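Local coordinates for protein 2-keto-3-deoxygluconate kinase (Thermotoga maritima, PDB 2AFB) that probably phosphorylates 2-keto-3-deoxygluconate at the expense of ATP, as a sugar kinase of the pfkB (ribokinase-like) family, at residues Asp60-Asn70 / Val85-Arg96. Sequence-based numbering, arbitrary orientation.
Sequences DAYFVTKLPNN and VKTDYIARGGNR. With NI (nickel (II) ion), chain E.
Ala91 and Lys66 pair in parallel, CA to CA 4.5 Å, where edge strand 90-92 joins strand 60-67; with helix 71-82 between them they form a beta-alpha-beta unit of the ribokinase-like fold. The strand directions differ by 13°, and Ala91 uses both its backbone polar atoms on strand 60-67, N donating to Thr65 O and O accepting from Leu67 N, the two flanking its partner Lys66. Between this ladder and the single bridge of Tyr62 with Lys86, the type I turn Thr87-Ile90 interrupts the pairing, and one water spans the break by donating to Phe63 O and Lys86 O and accepting from Tyr89 N.

Tyr62 is sandwiched there. Lys86 CB covers one face in a CH-pi contact, 3.9 Å from the ring centroid, while Tyr89 meets the other side with its plane turned 30° and slid so far that the rings barely overlap. Tyr89 OH continues to Lys14, which also makes a cation-pi contact with Tyr62.

At the opposite end Arg92, bent at chi2 and chi3 (-58° and -61°), curls back so that the guanidinium edge meets the carbonyls of Leu67 and Pro68 at the end of strand 60-67. Its NH2 lies 2.9 Å from Pro68 O in a nearly straight bond, NE reaches Leu67 O weakly, and NH2 also forms a salt bridge with Asp74 of helix 71-82. A leucine here would probably leave Pro68 O without this donor and Asp74 without its countercharge. Asn69 OD1 sits above one guanidinium face, offset toward its rim, and touches Arg92 CB at 3.4 Å.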
ATOM      1  N   ASP A  60      11.748 -31.716  12.171  1.00 29.52           N
ATOM      2  CA  ASP A  60      12.599 -30.812  12.953  1.00 28.26           C
ATOM      3  C   ASP A  60      13.727 -30.354  12.068  1.00 25.90           C
ATOM      4  O   ASP A  60      14.774 -30.967  11.998  1.00 28.96           O
ATOM      5  CB  ASP A  60      13.146 -31.493  14.188  1.00 29.52           C
ATOM      6  CG  ASP A  60      12.067 -31.806  15.200  1.00 30.10           C
ATOM      7  OD1 ASP A  60      10.977 -31.181  15.177  1.00 23.28           O
ATOM      8  OD2 ASP A  60      12.333 -32.693  16.013  1.00 34.15           O
ATOM      9  N   ALA A  61      13.478 -29.266  11.392  1.00 24.00           N
ATOM     10  CA  ALA A  61      14.383 -28.723  10.408  1.00 23.62           C
ATOM     11  C   ALA A  61      15.246 -27.666  11.059  1.00 24.34           C
ATOM     12  O   ALA A  61      14.729 -26.738  11.672  1.00 24.64           O
ATOM     13  CB  ALA A  61      13.601 -28.149   9.265  1.00 23.05           C
ATOM     14  N   TYR A  62      16.555 -27.825  10.955  1.00 24.39           N
ATOM     15  CA  TYR A  62      17.479 -26.780  11.433  1.00 26.96           C
ATOM     16  C   TYR A  62      18.192 -26.226  10.229  1.00 27.07           C
ATOM     17  O   TYR A  62      18.634 -26.980   9.365  1.00 27.30           O
ATOM     18  CB  TYR A  62      18.525 -27.330  12.383  1.00 26.46           C
ATOM     19  CG  TYR A  62      17.985 -27.923  13.641  1.00 24.72           C
ATOM     20  CD1 TYR A  62      17.344 -29.147  13.637  1.00 28.31           C
ATOM     21  CD2 TYR A  62      18.158 -27.273  14.869  1.00 26.90           C
ATOM     22  CE1 TYR A  62      16.843 -29.700  14.828  1.00 22.45           C
ATOM     23  CE2 TYR A  62      17.683 -27.829  16.058  1.00 24.69           C
ATOM     24  CZ  TYR A  62      17.026 -29.042  16.019  1.00 30.77           C
ATOM     25  OH  TYR A  62      16.551 -29.599  17.190  1.00 33.44           O
ATOM     26  N   PHE A  63      18.323 -24.911  10.182  1.00 27.31           N
ATOM     27  CA  PHE A  63      19.099 -24.285   9.133  1.00 28.10           C
ATOM     28  C   PHE A  63      20.379 -23.750   9.756  1.00 26.01           C
ATOM     29  O   PHE A  63      20.350 -23.031  10.755  1.00 27.17           O
ATOM     30  CB  PHE A  63      18.322 -23.137   8.503  1.00 25.83           C
ATOM     31  CG  PHE A  63      19.073 -22.404   7.436  1.00 24.77           C
ATOM     32  CD1 PHE A  63      19.525 -23.074   6.334  1.00 29.16           C
ATOM     33  CD2 PHE A  63      19.272 -21.019   7.509  1.00 20.74           C
ATOM     34  CE1 PHE A  63      20.200 -22.424   5.328  1.00 25.77           C
ATOM     35  CE2 PHE A  63      19.925 -20.361   6.509  1.00 24.07           C
ATOM     36  CZ  PHE A  63      20.389 -21.069   5.393  1.00 28.75           C
ATOM     37  N   VAL A  64      21.499 -24.099   9.140  1.00 26.51           N
ATOM     38  CA  VAL A  64      22.791 -23.694   9.630  1.00 27.03           C
ATOM     39  C   VAL A  64      23.344 -22.597   8.718  1.00 24.98           C
ATOM     40  O   VAL A  64      23.428 -22.779   7.520  1.00 23.44           O
ATOM     41  CB  VAL A  64      23.749 -24.874   9.640  1.00 27.94           C
ATOM     42  CG1 VAL A  64      25.131 -24.437  10.188  1.00 26.23           C
ATOM     43  CG2 VAL A  64      23.141 -25.999  10.427  1.00 29.42           C
ATOM     44  N   THR A  65      23.733 -21.479   9.310  1.00 28.88           N
ATOM     45  CA  THR A  65      24.279 -20.355   8.571  1.00 27.95           C
ATOM     46  C   THR A  65      24.955 -19.391   9.561  1.00 28.48           C
ATOM     47  O   THR A  65      25.107 -19.704  10.743  1.00 26.22           O
ATOM     48  CB  THR A  65      23.206 -19.627   7.705  1.00 28.27           C
ATOM     49  OG1 THR A  65      23.864 -18.860   6.703  1.00 24.33           O
ATOM     50  CG2 THR A  65      22.292 -18.691   8.516  1.00 27.00           C
ATOM     51  N   LYS A  66      25.414 -18.256   9.037  1.00 27.53           N
ATOM     52  CA  LYS A  66      25.915 -17.140   9.826  1.00 25.44           C
ATOM     53  C   LYS A  66      25.152 -15.903   9.363  1.00 27.32           C
ATOM     54  O   LYS A  66      24.932 -15.697   8.151  1.00 28.52           O
ATOM     55  CB  LYS A  66      27.463 -16.963   9.646  1.00 28.14           C
ATOM     56  CG  LYS A  66      28.077 -16.080  10.682  1.00 20.11           C
ATOM     57  CD  LYS A  66      29.542 -15.891  10.486  1.00 27.08           C
ATOM     58  CE  LYS A  66      30.225 -15.294  11.747  1.00 26.03           C
ATOM     59  NZ  LYS A  66      31.729 -15.131  11.532  1.00 23.89           N
ATOM     60  N   LEU A  67      24.689 -15.124  10.339  1.00 27.19           N
ATOM     61  CA  LEU A  67      24.057 -13.844  10.089  1.00 26.60           C
ATOM     62  C   LEU A  67      24.654 -12.786  10.972  1.00 24.78           C
ATOM     63  O   LEU A  67      25.101 -13.104  12.075  1.00 22.49           O
ATOM     64  CB  LEU A  67      22.560 -13.921  10.398  1.00 25.32           C
ATOM     65  CG  LEU A  67      21.798 -14.839   9.443  1.00 27.01           C
ATOM     66  CD1 LEU A  67      20.414 -15.085   9.930  1.00 25.35           C
ATOM     67  CD2 LEU A  67      21.785 -14.218   8.057  1.00 28.70           C
ATOM     68  N   PRO A  68      24.602 -11.518  10.526  1.00 25.41           N
ATOM     69  CA  PRO A  68      25.162 -10.446  11.336  1.00 28.63           C
ATOM     70  C   PRO A  68      24.242 -10.175  12.500  1.00 26.80           C
ATOM     71  O   PRO A  68      23.067 -10.386  12.376  1.00 25.57           O
ATOM     72  CB  PRO A  68      25.142  -9.241  10.390  1.00 28.47           C
ATOM     73  CG  PRO A  68      23.998  -9.518   9.485  1.00 27.93           C
ATOM     74  CD  PRO A  68      24.024 -11.000   9.271  1.00 25.80           C
ATOM     75  N   ASN A  69      24.780  -9.710  13.606  1.00 26.20           N
ATOM     76  CA  ASN A  69      23.964  -9.097  14.640  1.00 27.55           C
ATOM     77  C   ASN A  69      23.532  -7.697  14.257  1.00 29.52           C
ATOM     78  O   ASN A  69      24.133  -6.725  14.679  1.00 30.93           O
ATOM     79  CB  ASN A  69      24.715  -9.048  15.969  1.00 30.47           C
ATOM     80  CG  ASN A  69      24.873 -10.409  16.587  1.00 34.49           C
ATOM     81  OD1 ASN A  69      23.885 -11.125  16.792  1.00 36.38           O
ATOM     82  ND2 ASN A  69      26.102 -10.773  16.891  1.00 25.01           N
ATOM     83  N   ASN A  70      22.511  -7.601  13.416  1.00 28.37           N
ATOM     84  CA  ASN A  70      21.890  -6.349  13.124  1.00 26.44           C
ATOM     85  C   ASN A  70      20.440  -6.718  12.874  1.00 26.91           C
ATOM     86  O   ASN A  70      20.118  -7.890  12.833  1.00 25.00           O
ATOM     87  CB  ASN A  70      22.644  -5.604  11.982  1.00 25.97           C
ATOM     88  CG  ASN A  70      22.449  -6.225  10.564  1.00 29.29           C
ATOM     89  OD1 ASN A  70      21.480  -6.913  10.320  1.00 25.67           O
ATOM     90  ND2 ASN A  70      23.375  -5.919   9.622  1.00 18.22           N
ATOM     91  N   VAL A  85      11.260 -23.297  11.304  1.00 23.54           N
ATOM     92  CA  VAL A  85      12.639 -23.730  11.197  1.00 25.32           C
ATOM     93  C   VAL A  85      13.325 -23.390  12.505  1.00 26.07           C
ATOM     94  O   VAL A  85      13.099 -22.328  13.049  1.00 29.04           O
ATOM     95  CB  VAL A  85      13.371 -23.055  10.017  1.00 25.00           C
ATOM     96  CG1 VAL A  85      14.851 -23.430  10.005  1.00 25.25           C
ATOM     97  CG2 VAL A  85      12.739 -23.439   8.755  1.00 27.92           C
ATOM     98  N   LYS A  86      14.108 -24.315  13.034  1.00 24.12           N
ATOM     99  CA  LYS A  86      14.871 -24.095  14.279  1.00 28.58           C
ATOM    100  C   LYS A  86      16.207 -23.389  13.978  1.00 29.57           C
ATOM    101  O   LYS A  86      16.893 -23.735  13.034  1.00 31.17           O
ATOM    102  CB  LYS A  86      15.071 -25.417  15.024  1.00 32.21           C
ATOM    103  CG  LYS A  86      13.797 -26.272  15.049  1.00 33.78           C
ATOM    104  CD  LYS A  86      13.742 -27.213  16.213  1.00 50.29           C
ATOM    105  CE  LYS A  86      12.451 -28.034  16.229  1.00 47.33           C
ATOM    106  NZ  LYS A  86      11.264 -27.175  16.378  1.00 46.67           N
ATOM    107  N   THR A  87      16.547 -22.379  14.775  1.00 31.31           N
ATOM    108  CA  THR A  87      17.640 -21.447  14.446  1.00 28.53           C
ATOM    109  C   THR A  87      18.803 -21.612  15.402  1.00 28.78           C
ATOM    110  O   THR A  87      19.703 -20.775  15.465  1.00 29.24           O
ATOM    111  CB  THR A  87      17.151 -19.992  14.460  1.00 29.53           C
ATOM    112  OG1 THR A  87      16.372 -19.756  15.625  1.00 27.68           O
ATOM    113  CG2 THR A  87      16.282 -19.679  13.225  1.00 32.70           C
ATOM    114  N   ASP A  88      18.797 -22.728  16.112  1.00 27.93           N
ATOM    115  CA  ASP A  88      19.772 -23.002  17.165  1.00 30.03           C
ATOM    116  C   ASP A  88      21.184 -22.934  16.672  1.00 29.26           C
ATOM    117  O   ASP A  88      22.046 -22.574  17.423  1.00 29.70           O
ATOM    118  CB  ASP A  88      19.582 -24.420  17.753  1.00 33.26           C
ATOM    119  CG  ASP A  88      18.186 -24.639  18.328  1.00 38.90           C
ATOM    120  OD1 ASP A  88      17.178 -24.126  17.760  1.00 43.91           O
ATOM    121  OD2 ASP A  88      18.098 -25.336  19.345  1.00 51.42           O
ATOM    122  N   TYR A  89      21.432 -23.345  15.432  1.00 27.53           N
ATOM    123  CA  TYR A  89      22.800 -23.438  14.933  1.00 26.34           C
ATOM    124  C   TYR A  89      23.182 -22.272  14.014  1.00 26.47           C
ATOM    125  O   TYR A  89      24.143 -22.334  13.244  1.00 28.54           O
ATOM    126  CB  TYR A  89      23.012 -24.762  14.223  1.00 28.21           C
ATOM    127  CG  TYR A  89      22.606 -25.986  15.026  1.00 29.94           C
ATOM    128  CD1 TYR A  89      23.101 -26.220  16.307  1.00 35.17           C
ATOM    129  CD2 TYR A  89      21.761 -26.946  14.466  1.00 30.76           C
ATOM    130  CE1 TYR A  89      22.723 -27.380  17.023  1.00 30.91           C
ATOM    131  CE2 TYR A  89      21.375 -28.057  15.152  1.00 30.80           C
ATOM    132  CZ  TYR A  89      21.856 -28.283  16.430  1.00 31.10           C
ATOM    133  OH  TYR A  89      21.460 -29.425  17.075  1.00 33.44           O
ATOM    134  N   ILE A  90      22.422 -21.189  14.071  1.00 27.87           N
ATOM    135  CA  ILE A  90      22.826 -20.025  13.340  1.00 27.42           C
ATOM    136  C   ILE A  90      23.918 -19.308  14.127  1.00 26.11           C
ATOM    137  O   ILE A  90      23.698 -18.826  15.233  1.00 26.07           O
ATOM    138  CB  ILE A  90      21.660 -19.128  13.065  1.00 28.00           C
ATOM    139  CG1 ILE A  90      20.689 -19.888  12.130  1.00 30.25           C
ATOM    140  CG2 ILE A  90      22.174 -17.808  12.468  1.00 31.37           C
ATOM    141  CD1 ILE A  90      19.539 -19.104  11.712  1.00 30.15           C
ATOM    142  N   ALA A  91      25.106 -19.248  13.533  1.00 27.90           N
ATOM    143  CA  ALA A  91      26.200 -18.438  14.082  1.00 26.39           C
ATOM    144  C   ALA A  91      25.905 -16.976  13.849  1.00 24.70           C
ATOM    145  O   ALA A  91      25.280 -16.639  12.849  1.00 26.26           O
ATOM    146  CB  ALA A  91      27.513 -18.851  13.442  1.00 29.68           C
ATOM    147  N   ARG A  92      26.301 -16.110  14.781  1.00 26.15           N
ATOM    148  CA  ARG A  92      26.101 -14.665  14.651  1.00 28.11           C
ATOM    149  C   ARG A  92      27.426 -13.885  14.640  1.00 30.66           C
ATOM    150  O   ARG A  92      28.353 -14.161  15.430  1.00 32.42           O
ATOM    151  CB  ARG A  92      25.183 -14.145  15.768  1.00 29.36           C
ATOM    152  CG  ARG A  92      23.861 -14.897  15.933  1.00 30.76           C
ATOM    153  CD  ARG A  92      22.968 -14.908  14.660  1.00 34.01           C
ATOM    154  NE  ARG A  92      22.588 -13.568  14.270  1.00 33.53           N
ATOM    155  CZ  ARG A  92      21.472 -12.938  14.620  1.00 34.78           C
ATOM    156  NH1 ARG A  92      20.525 -13.543  15.320  1.00 38.30           N
ATOM    157  NH2 ARG A  92      21.278 -11.679  14.220  1.00 36.32           N
ATOM    158  N   GLY A  93      27.548 -12.934  13.732  1.00 27.64           N
ATOM    159  CA  GLY A  93      28.800 -12.236  13.576  1.00 25.85           C
ATOM    160  C   GLY A  93      28.929 -11.722  12.169  1.00 28.46           C
ATOM    161  O   GLY A  93      28.035 -11.878  11.361  1.00 26.66           O
ATOM    162  N   GLY A  94      30.059 -11.098  11.880  1.00 28.95           N
ATOM    163  CA  GLY A  94      30.295 -10.474  10.578  1.00 30.06           C
ATOM    164  C   GLY A  94      29.586  -9.139  10.419  1.00 30.65           C
ATOM    165  O   GLY A  94      28.907  -8.666  11.338  1.00 29.58           O
ATOM    166  N   ASN A  95      29.644  -8.623   9.192  1.00 30.92           N
ATOM    167  CA  ASN A  95      29.330  -7.235   8.896  1.00 32.76           C
ATOM    168  C   ASN A  95      28.025  -6.902   8.251  1.00 30.38           C
ATOM    169  O   ASN A  95      27.487  -5.837   8.501  1.00 35.57           O
ATOM    170  CB  ASN A  95      30.483  -6.661   8.068  1.00 31.48           C
ATOM    171  CG  ASN A  95      31.739  -6.676   8.837  1.00 38.58           C
ATOM    172  OD1 ASN A  95      31.745  -6.289  10.011  1.00 36.83           O
ATOM    173  ND2 ASN A  95      32.788  -7.241   8.253  1.00 42.01           N
ATOM    174  N   ARG A  96      27.517  -7.788   7.406  1.00 29.57           N
ATOM    175  CA  ARG A  96      26.292  -7.541   6.671  1.00 26.64           C
ATOM    176  C   ARG A  96      25.605  -8.863   6.335  1.00 27.75           C
ATOM    177  O   ARG A  96      26.236  -9.931   6.334  1.00 26.59           O
ATOM    178  CB  ARG A  96      26.557  -6.798   5.352  1.00 26.64           C
ATOM    179  CG  ARG A  96      27.245  -7.634   4.251  1.00 21.76           C
ATOM    180  CD  ARG A  96      27.734  -6.757   3.104  1.00 28.10           C
ATOM    181  NE  ARG A  96      26.628  -6.168   2.352  1.00 27.91           N
ATOM    182  CZ  ARG A  96      25.983  -6.779   1.367  1.00 26.74           C
ATOM    183  NH1 ARG A  96      26.332  -8.003   0.954  1.00 28.55           N
ATOM    184  NH2 ARG A  96      24.993  -6.162   0.771  1.00 29.72           N
TER
HETATM  185 NI    NI E 342      11.521 -32.470  17.964  1.00 42.83          NI
HETATM  186  O   HOH W   1      19.726 -23.933  13.176  1.00 23.78           O
HETATM  187  O   HOH W   2      25.501  -4.217  10.402  1.00 37.95           O
HETATM  188  O   HOH W   3      13.228 -33.706  19.347  1.00 30.19           O
HETATM  189  O   HOH W   4      10.951 -30.193  18.616  1.00 29.67           O